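PDB 7F3H: bifunctional cytochrome P450/NADPH--P450 reductase from Deinococcus aerius, which catalyses the heme-dependent hydroxylation of organic substrates, with electrons probably passed from NADPH through a fused reductase domain. Local coordinates for residues A[363-368]-A[395-400]; A[333-338]-A[357-362]. All coordinates share one frame; numbering follows the deposited sequence.

Interaction 1: A[363-368]-A[395-400]; sequences ALHRHP and YKPFGN. With HEM (protoporphyrin IX containing Fe), chain E.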
loop_
_atom_site.group_PDB
_atom_site.type_symbol
_atom_site.label_atom_id
_atom_site.label_comp_id
_atom_site.label_asym_id
_atom_site.label_seq_id
_atom_site.Cartn_x
_atom_site.Cartn_y
_atom_site.Cartn_z
ATOM N N ALA A 363 8.191 -6.583 12.267
ATOM C CA ALA A 363 8.931 -6.708 13.512
ATOM C C ALA A 363 9.011 -5.363 14.229
ATOM O O ALA A 363 8.936 -5.309 15.461
ATOM C CB ALA A 363 10.315 -7.287 13.239
ATOM N N LEU A 364 9.180 -4.269 13.472
ATOM C CA LEU A 364 9.209 -2.922 14.052
ATOM C C LEU A 364 7.858 -2.536 14.659
ATOM O O LEU A 364 7.784 -1.967 15.764
ATOM C CB LEU A 364 9.633 -1.919 12.980
ATOM C CG LEU A 364 9.497 -0.433 13.320
ATOM C CD1 LEU A 364 10.494 0.027 14.375
ATOM C CD2 LEU A 364 9.651 0.361 12.086
ATOM N N HIS A 365 6.780 -2.793 13.922
ATOM C CA HIS A 365 5.442 -2.439 14.353
ATOM C C HIS A 365 5.008 -3.229 15.576
ATOM O O HIS A 365 3.962 -2.912 16.166
ATOM C CB HIS A 365 4.489 -2.656 13.193
ATOM C CG HIS A 365 4.461 -1.515 12.228
ATOM N ND1 HIS A 365 3.552 -1.439 11.196
ATOM C CD2 HIS A 365 5.202 -0.382 12.161
ATOM C CE1 HIS A 365 3.735 -0.309 10.531
ATOM N NE2 HIS A 365 4.729 0.353 11.100
ATOM N N ARG A 366 5.758 -4.281 15.920
ATOM C CA ARG A 366 5.491 -5.141 17.060
ATOM C C ARG A 366 6.662 -5.213 18.042
ATOM O O ARG A 366 6.774 -6.185 18.790
ATOM C CB ARG A 366 5.164 -6.542 16.562
ATOM C CG ARG A 366 3.876 -6.637 15.835
ATOM C CD ARG A 366 3.687 -8.076 15.510
ATOM N NE ARG A 366 2.695 -8.249 14.473
ATOM C CZ ARG A 366 1.616 -9.008 14.617
ATOM N NH1 ARG A 366 1.430 -9.644 15.763
ATOM N NH2 ARG A 366 0.729 -9.119 13.622
ATOM N N HIS A 367 7.553 -4.245 18.039
ATOM C CA HIS A 367 8.729 -4.342 18.903
ATOM C C HIS A 367 8.338 -4.111 20.358
ATOM O O HIS A 367 7.760 -3.066 20.671
ATOM C CB HIS A 367 9.802 -3.334 18.493
ATOM C CG HIS A 367 11.164 -3.698 18.995
ATOM N ND1 HIS A 367 11.458 -3.762 20.341
ATOM C CD2 HIS A 367 12.289 -4.076 18.345
ATOM C CE1 HIS A 367 12.723 -4.113 20.498
ATOM N NE2 HIS A 367 13.243 -4.327 19.301
ATOM N N PRO A 368 8.649 -5.037 21.273
ATOM C CA PRO A 368 8.197 -4.860 22.676
ATOM C C PRO A 368 8.720 -3.600 23.341
ATOM O O PRO A 368 8.039 -3.064 24.221
ATOM C CB PRO A 368 8.728 -6.103 23.405
ATOM C CG PRO A 368 9.606 -6.848 22.417
ATOM C CD PRO A 368 9.316 -6.327 21.030
ATOM N N TYR A 395 6.539 3.383 13.813
ATOM C CA TYR A 395 5.294 3.266 13.045
ATOM C C TYR A 395 5.499 3.925 11.686
ATOM O O TYR A 395 5.403 5.152 11.556
ATOM C CB TYR A 395 4.143 3.900 13.803
ATOM C CG TYR A 395 2.784 3.663 13.209
ATOM C CD1 TYR A 395 2.279 2.371 13.084
ATOM C CD2 TYR A 395 1.981 4.730 12.802
ATOM C CE1 TYR A 395 1.018 2.138 12.538
ATOM C CE2 TYR A 395 0.729 4.505 12.268
ATOM C CZ TYR A 395 0.258 3.203 12.141
ATOM O OH TYR A 395 -0.980 2.936 11.637
ATOM N N LYS A 396 5.745 3.114 10.666
ATOM C CA LYS A 396 6.138 3.624 9.351
ATOM C C LYS A 396 5.370 2.951 8.206
ATOM O O LYS A 396 5.965 2.575 7.194
ATOM C CB LYS A 396 7.639 3.405 9.180
ATOM C CG LYS A 396 8.542 4.191 10.137
ATOM C CD LYS A 396 8.242 5.669 10.067
ATOM C CE LYS A 396 9.489 6.471 10.258
ATOM N NZ LYS A 396 9.188 7.880 9.935
ATOM N N PRO A 397 4.033 2.843 8.294
ATOM C CA PRO A 397 3.301 2.147 7.220
ATOM C C PRO A 397 3.235 2.953 5.937
ATOM O O PRO A 397 2.969 2.385 4.870
ATOM C CB PRO A 397 1.909 1.927 7.815
ATOM C CG PRO A 397 1.737 3.027 8.762
ATOM C CD PRO A 397 3.112 3.445 9.278
ATOM N N PHE A 398 3.429 4.265 6.008
ATOM C CA PHE A 398 3.408 5.135 4.840
ATOM C C PHE A 398 4.813 5.663 4.539
ATOM O O PHE A 398 4.987 6.816 4.144
ATOM C CB PHE A 398 2.385 6.261 5.021
ATOM C CG PHE A 398 0.942 5.764 5.075
ATOM C CD1 PHE A 398 0.293 5.320 3.918
ATOM C CD2 PHE A 398 0.258 5.685 6.282
ATOM C CE1 PHE A 398 -1.019 4.857 3.959
ATOM C CE2 PHE A 398 -1.062 5.209 6.348
ATOM C CZ PHE A 398 -1.705 4.803 5.178
ATOM N N GLY A 399 5.844 4.828 4.770
ATOM C CA GLY A 399 7.198 5.202 4.407
ATOM C C GLY A 399 7.780 6.284 5.297
ATOM O O GLY A 399 7.333 6.529 6.423
ATOM N N ASN A 400 8.799 6.956 4.762
ATOM C CA ASN A 400 9.629 7.840 5.561
ATOM C C ASN A 400 10.077 9.070 4.771
ATOM O O ASN A 400 10.411 8.971 3.581
ATOM C CB ASN A 400 10.866 7.109 6.064
ATOM C CG ASN A 400 11.687 7.962 6.991
ATOM O OD1 ASN A 400 11.222 8.267 8.078
ATOM N ND2 ASN A 400 12.897 8.365 6.572
HETATM C CHA HEM E . 4.968 5.715 -1.486
HETATM C CHB HEM E . 0.913 6.722 -3.967
HETATM C CHC HEM E . -1.654 4.017 -0.829
HETATM C CHD HEM E . 2.438 2.783 1.462
HETATM C C1A HEM E . 4.096 6.223 -2.417
HETATM C C2A HEM E . 4.467 7.028 -3.561
HETATM C C3A HEM E . 3.354 7.348 -4.240
HETATM C C4A HEM E . 2.240 6.680 -3.585
HETATM C CMA HEM E . 3.279 8.210 -5.527
HETATM C CAA HEM E . 5.899 7.513 -3.839
HETATM C CBA HEM E . 6.045 8.895 -3.192
HETATM C CGA HEM E . 7.411 9.525 -3.469
HETATM O O1A HEM E . 7.405 10.732 -3.834
HETATM O O2A HEM E . 8.494 8.866 -3.453
HETATM C C1B HEM E . -0.148 6.120 -3.323
HETATM C C2B HEM E . -1.556 6.223 -3.688
HETATM C C3B HEM E . -2.255 5.513 -2.785
HETATM C C4B HEM E . -1.313 4.886 -1.876
HETATM C CMB HEM E . -2.089 7.083 -4.852
HETATM C CAB HEM E . -3.764 5.195 -2.696
HETATM C CBB HEM E . -4.668 5.517 -3.625
HETATM C C1C HEM E . -0.775 3.427 0.066
HETATM C C2C HEM E . -1.117 2.572 1.210
HETATM C C3C HEM E . 0.053 2.251 1.792
HETATM C C4C HEM E . 1.124 2.898 1.096
HETATM C CMC HEM E . -2.552 2.114 1.605
HETATM C CAC HEM E . 0.380 1.408 3.016
HETATM C CBC HEM E . -0.563 0.838 3.752
HETATM C C1D HEM E . 3.481 3.461 0.864
HETATM C C2D HEM E . 4.893 3.343 1.216
HETATM C C3D HEM E . 5.563 4.157 0.401
HETATM C C4D HEM E . 4.635 4.806 -0.504
HETATM C CMD HEM E . 5.515 2.462 2.331
HETATM C CAD HEM E . 7.069 4.337 0.423
HETATM C CBD HEM E . 7.567 3.251 -0.493
HETATM C CGD HEM E . 9.057 3.179 -0.487
HETATM O O1D HEM E . 9.559 2.581 -1.469
HETATM O O2D HEM E . 9.722 3.702 0.466
HETATM N NA HEM E . 2.736 6.009 -2.486
HETATM N NB HEM E . -0.038 5.314 -2.215
HETATM N NC HEM E . 0.604 3.585 0.026
HETATM N ND HEM E . 3.366 4.362 -0.184
HETATM FE FE HEM E . 1.696 4.898 -1.115
#

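Interaction 2: A[333-338]-A[357-362]; sequences PNYAVT and VALLIP. With HEM (protoporphyrin IX containing Fe), chain E.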
loop_
_atom_site.group_PDB
_atom_site.type_symbol
_atom_site.label_atom_id
_atom_site.label_comp_id
_atom_site.label_asym_id
_atom_site.label_seq_id
_atom_site.Cartn_x
_atom_site.Cartn_y
_atom_site.Cartn_z
ATOM N N PRO A 333 5.633 -4.119 3.413
ATOM C CA PRO A 333 6.273 -4.443 4.702
ATOM C C PRO A 333 7.803 -4.509 4.739
ATOM O O PRO A 333 8.339 -4.841 5.801
ATOM C CB PRO A 333 5.663 -5.817 5.008
ATOM C CG PRO A 333 5.522 -6.472 3.632
ATOM C CD PRO A 333 5.255 -5.323 2.650
ATOM N N ASN A 334 8.544 -4.222 3.667
ATOM C CA ASN A 334 9.992 -4.448 3.741
ATOM C C ASN A 334 10.754 -3.498 2.830
ATOM O O ASN A 334 11.768 -3.877 2.233
ATOM C CB ASN A 334 10.358 -5.900 3.409
ATOM C CG ASN A 334 11.530 -6.400 4.227
ATOM O OD1 ASN A 334 11.874 -5.826 5.281
ATOM N ND2 ASN A 334 12.160 -7.461 3.754
ATOM N N TYR A 335 10.277 -2.260 2.707
ATOM C CA TYR A 335 10.978 -1.257 1.920
ATOM C C TYR A 335 12.275 -0.858 2.601
ATOM O O TYR A 335 12.415 -0.946 3.829
ATOM C CB TYR A 335 10.078 -0.052 1.686
ATOM C CG TYR A 335 9.657 0.746 2.916
ATOM C CD1 TYR A 335 10.434 1.782 3.387
ATOM C CD2 TYR A 335 8.456 0.473 3.579
ATOM C CE1 TYR A 335 10.039 2.537 4.487
ATOM C CE2 TYR A 335 8.040 1.235 4.685
ATOM C CZ TYR A 335 8.855 2.261 5.142
ATOM O OH TYR A 335 8.505 3.047 6.234
ATOM N N ALA A 336 13.245 -0.433 1.778
ATOM C CA ALA A 336 14.638 -0.334 2.201
ATOM C C ALA A 336 15.234 1.025 1.893
ATOM O O ALA A 336 14.822 1.718 0.948
ATOM C CB ALA A 336 15.511 -1.398 1.526
ATOM N N VAL A 337 16.240 1.371 2.704
ATOM C CA VAL A 337 17.058 2.564 2.519
ATOM C C VAL A 337 18.473 2.154 2.146
ATOM O O VAL A 337 18.939 1.055 2.452
ATOM C CB VAL A 337 17.076 3.472 3.777
ATOM C CG1 VAL A 337 15.722 4.095 3.975
ATOM C CG2 VAL A 337 17.503 2.691 5.026
ATOM N N THR A 338 19.186 3.083 1.517
ATOM C CA THR A 338 20.560 2.872 1.098
ATOM C C THR A 338 21.496 3.859 1.795
ATOM O O THR A 338 21.189 5.055 1.923
ATOM C CB THR A 338 20.683 3.016 -0.407
ATOM O OG1 THR A 338 19.620 2.278 -1.026
ATOM C CG2 THR A 338 22.036 2.476 -0.855
ATOM N N VAL A 357 19.608 -1.416 3.617
ATOM C CA VAL A 357 19.053 -1.934 4.869
ATOM C C VAL A 357 17.541 -1.915 4.756
ATOM O O VAL A 357 16.949 -0.859 4.492
ATOM C CB VAL A 357 19.507 -1.129 6.091
ATOM C CG1 VAL A 357 18.914 -1.748 7.367
ATOM C CG2 VAL A 357 21.014 -1.080 6.140
ATOM N N ALA A 358 16.929 -3.095 4.822
ATOM C CA ALA A 358 15.479 -3.200 4.798
ATOM C C ALA A 358 14.897 -2.892 6.179
ATOM O O ALA A 358 15.385 -3.399 7.198
ATOM C CB ALA A 358 15.063 -4.593 4.310
ATOM N N LEU A 359 13.854 -2.063 6.218
ATOM C CA LEU A 359 13.067 -1.898 7.441
ATOM C C LEU A 359 12.081 -3.056 7.572
ATOM O O LEU A 359 11.123 -3.163 6.790
ATOM C CB LEU A 359 12.327 -0.565 7.454
ATOM C CG LEU A 359 13.052 0.713 7.045
ATOM C CD1 LEU A 359 12.127 1.883 7.207
ATOM C CD2 LEU A 359 14.262 0.912 7.910
ATOM N N LEU A 360 12.257 -3.887 8.595
ATOM C CA LEU A 360 11.382 -5.052 8.781
ATOM C C LEU A 360 10.114 -4.615 9.527
ATOM O O LEU A 360 9.947 -4.823 10.732
ATOM C CB LEU A 360 12.150 -6.163 9.494
ATOM C CG LEU A 360 11.458 -7.509 9.634
ATOM C CD1 LEU A 360 11.056 -8.107 8.264
ATOM C CD2 LEU A 360 12.363 -8.454 10.426
ATOM N N ILE A 361 9.184 -4.043 8.740
ATOM C CA ILE A 361 8.026 -3.344 9.317
ATOM C C ILE A 361 7.228 -4.204 10.288
ATOM O O ILE A 361 6.881 -3.711 11.373
ATOM C CB ILE A 361 7.148 -2.779 8.187
ATOM C CG1 ILE A 361 7.891 -1.777 7.291
ATOM C CG2 ILE A 361 5.882 -2.121 8.747
ATOM C CD1 ILE A 361 8.360 -0.459 8.022
ATOM N N PRO A 362 6.875 -5.454 9.988
ATOM C CA PRO A 362 6.139 -6.235 10.987
ATOM C C PRO A 362 6.874 -6.362 12.306
ATOM O O PRO A 362 6.250 -6.265 13.372
ATOM C CB PRO A 362 5.954 -7.599 10.314
ATOM C CG PRO A 362 6.147 -7.346 8.902
ATOM C CD PRO A 362 7.073 -6.215 8.746
HETATM C CHA HEM E . 4.968 5.715 -1.486
HETATM C CHB HEM E . 0.913 6.722 -3.967
HETATM C CHC HEM E . -1.654 4.017 -0.829
HETATM C CHD HEM E . 2.438 2.783 1.462
HETATM C C1A HEM E . 4.096 6.223 -2.417
HETATM C C2A HEM E . 4.467 7.028 -3.561
HETATM C C3A HEM E . 3.354 7.348 -4.240
HETATM C C4A HEM E . 2.240 6.680 -3.585
HETATM C CMA HEM E . 3.279 8.210 -5.527
HETATM C CAA HEM E . 5.899 7.513 -3.839
HETATM C CBA HEM E . 6.045 8.895 -3.192
HETATM C CGA HEM E . 7.411 9.525 -3.469
HETATM O O1A HEM E . 7.405 10.732 -3.834
HETATM O O2A HEM E . 8.494 8.866 -3.453
HETATM C C1B HEM E . -0.148 6.120 -3.323
HETATM C C2B HEM E . -1.556 6.223 -3.688
HETATM C C3B HEM E . -2.255 5.513 -2.785
HETATM C C4B HEM E . -1.313 4.886 -1.876
HETATM C CMB HEM E . -2.089 7.083 -4.852
HETATM C CAB HEM E . -3.764 5.195 -2.696
HETATM C CBB HEM E . -4.668 5.517 -3.625
HETATM C C1C HEM E . -0.775 3.427 0.066
HETATM C C2C HEM E . -1.117 2.572 1.210
HETATM C C3C HEM E . 0.053 2.251 1.792
HETATM C C4C HEM E . 1.124 2.898 1.096
HETATM C CMC HEM E . -2.552 2.114 1.605
HETATM C CAC HEM E . 0.380 1.408 3.016
HETATM C CBC HEM E . -0.563 0.838 3.752
HETATM C C1D HEM E . 3.481 3.461 0.864
HETATM C C2D HEM E . 4.893 3.343 1.216
HETATM C C3D HEM E . 5.563 4.157 0.401
HETATM C C4D HEM E . 4.635 4.806 -0.504
HETATM C CMD HEM E . 5.515 2.462 2.331
HETATM C CAD HEM E . 7.069 4.337 0.423
HETATM C CBD HEM E . 7.567 3.251 -0.493
HETATM C CGD HEM E . 9.057 3.179 -0.487
HETATM O O1D HEM E . 9.559 2.581 -1.469
HETATM O O2D HEM E . 9.722 3.702 0.466
HETATM N NA HEM E . 2.736 6.009 -2.486
HETATM N NB HEM E . -0.038 5.314 -2.215
HETATM N NC HEM E . 0.604 3.585 0.026
HETATM N ND HEM E . 3.366 4.362 -0.184
HETATM FE FE HEM E . 1.696 4.898 -1.115
#

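Interaction 1: A[363-368]-A[395-400]
His365 NE2 accepts the backbone N-H of Lys396 at 3.0 Å. Lys396 N lies only 7° out of the imidazole plane. This bond ties helix 361-365 to the loop leading into the cytochrome P450 heme-binding signature, FxxGxRxCxG, which begins at Phe398. Since NE2 accepts, ND1 is probably the protonated nitrogen, in keeping with its weak bond to Leu326 O; the imidazole thus bridges helix 317-329 and the heme loop. A chi1 of -82° turns the His365 ring so that NE2 faces Lys396 N. Pro397 N lies at the ring edge, 3.8 Å from His365 NE2, and one face takes Tyr395, whose CD1 stands 3.7 Å above the imidazole plane toward the rim. The two rings are oblique, tilted 33° to each other. Tyr395 in turn receives Pro397 CD over its ring centre, which packs the phenol against both imidazole and proline. Its OH is hydrogen-bonded to Asp323 O. Leu364 adds a looser apolar touch, CD2 to Lys396 CG at 4.4 Å. A type I turn from Lys396 to Gly399, with Pro397 and Phe398 at its corners, brings the chain to the porphyrin. Its backbone is also hydrogen-bonded, through Phe398, to Cys405, the signature cysteine that in P450s ligates the iron. The turn closes on the porphyrin: Pro397 O lies 3.3 Å from HEM CAC, Gly399 N 3.4 Å from HEM CMD, and the obliquely set Phe398 ring brings CE1 to 3.6 Å from HEM C3C.

Interaction 2: A[333-338]-A[357-362]
Two antiparallel strands, 336-338 and 357-359, pair through a ladder of backbone bonds that runs on into the start of helix 361-365. Val337 and Val357 are a hydrogen-bonded pair: Val357 N reaches Val337 O at 2.8 Å, and Val337 N returns to Val357 O at 2.9 Å. Ala336 and Ala358 follow as a non-hydrogen-bonded pair, drawn in to 4.0 Å between their CA atoms. Leu359 N then bonds to Tyr335 O at 3.0 Å. Strand 356-359 is the middle strand of the mixed five-stranded sheet of the P450 fold, with 336-339 on one side and 51-56 on the other. Past Leu360, the N-cap residue and the centre of an inverse gamma turn, Ile361 N bonds to Pro333 O at 3.2 Å. Tyr335 gives the main aromatic contact. Although its CB points away from 357-362, a chi1 of 64° brings the ring back to that segment, where it is met obliquely by Leu359 CD1, 3.5 Å from Tyr335 CE1, and by Ile361 CD1 near Tyr335 CE2. The phenol OH is hydrogen-bonded to Lys396 O, while Tyr335 CD1 lies 3.6 Å from the propionate oxygen HEM O2D.

The centres of the two interactions lie about 9 Å apart, on the same side of the chain's centre, and helix 361-365 belongs to both. Along the chain they come in series: 333-338 with 357-362 closes first, then 363-368 meets 395-400, so the sheet, the short helix and the heme loop follow one another. Tyr335 joins them directly, its hydroxyl end reaching Lys396 and Gly399 of the loop; Ile361 CD1 also packs near Lys396 O. Both interactions touch the porphyrin, interaction 2 beside a propionate and interaction 1 against a pyrrole and its substituents, so the five-stranded sheet contacts, through Tyr335, the loop that leads to the signature cysteine.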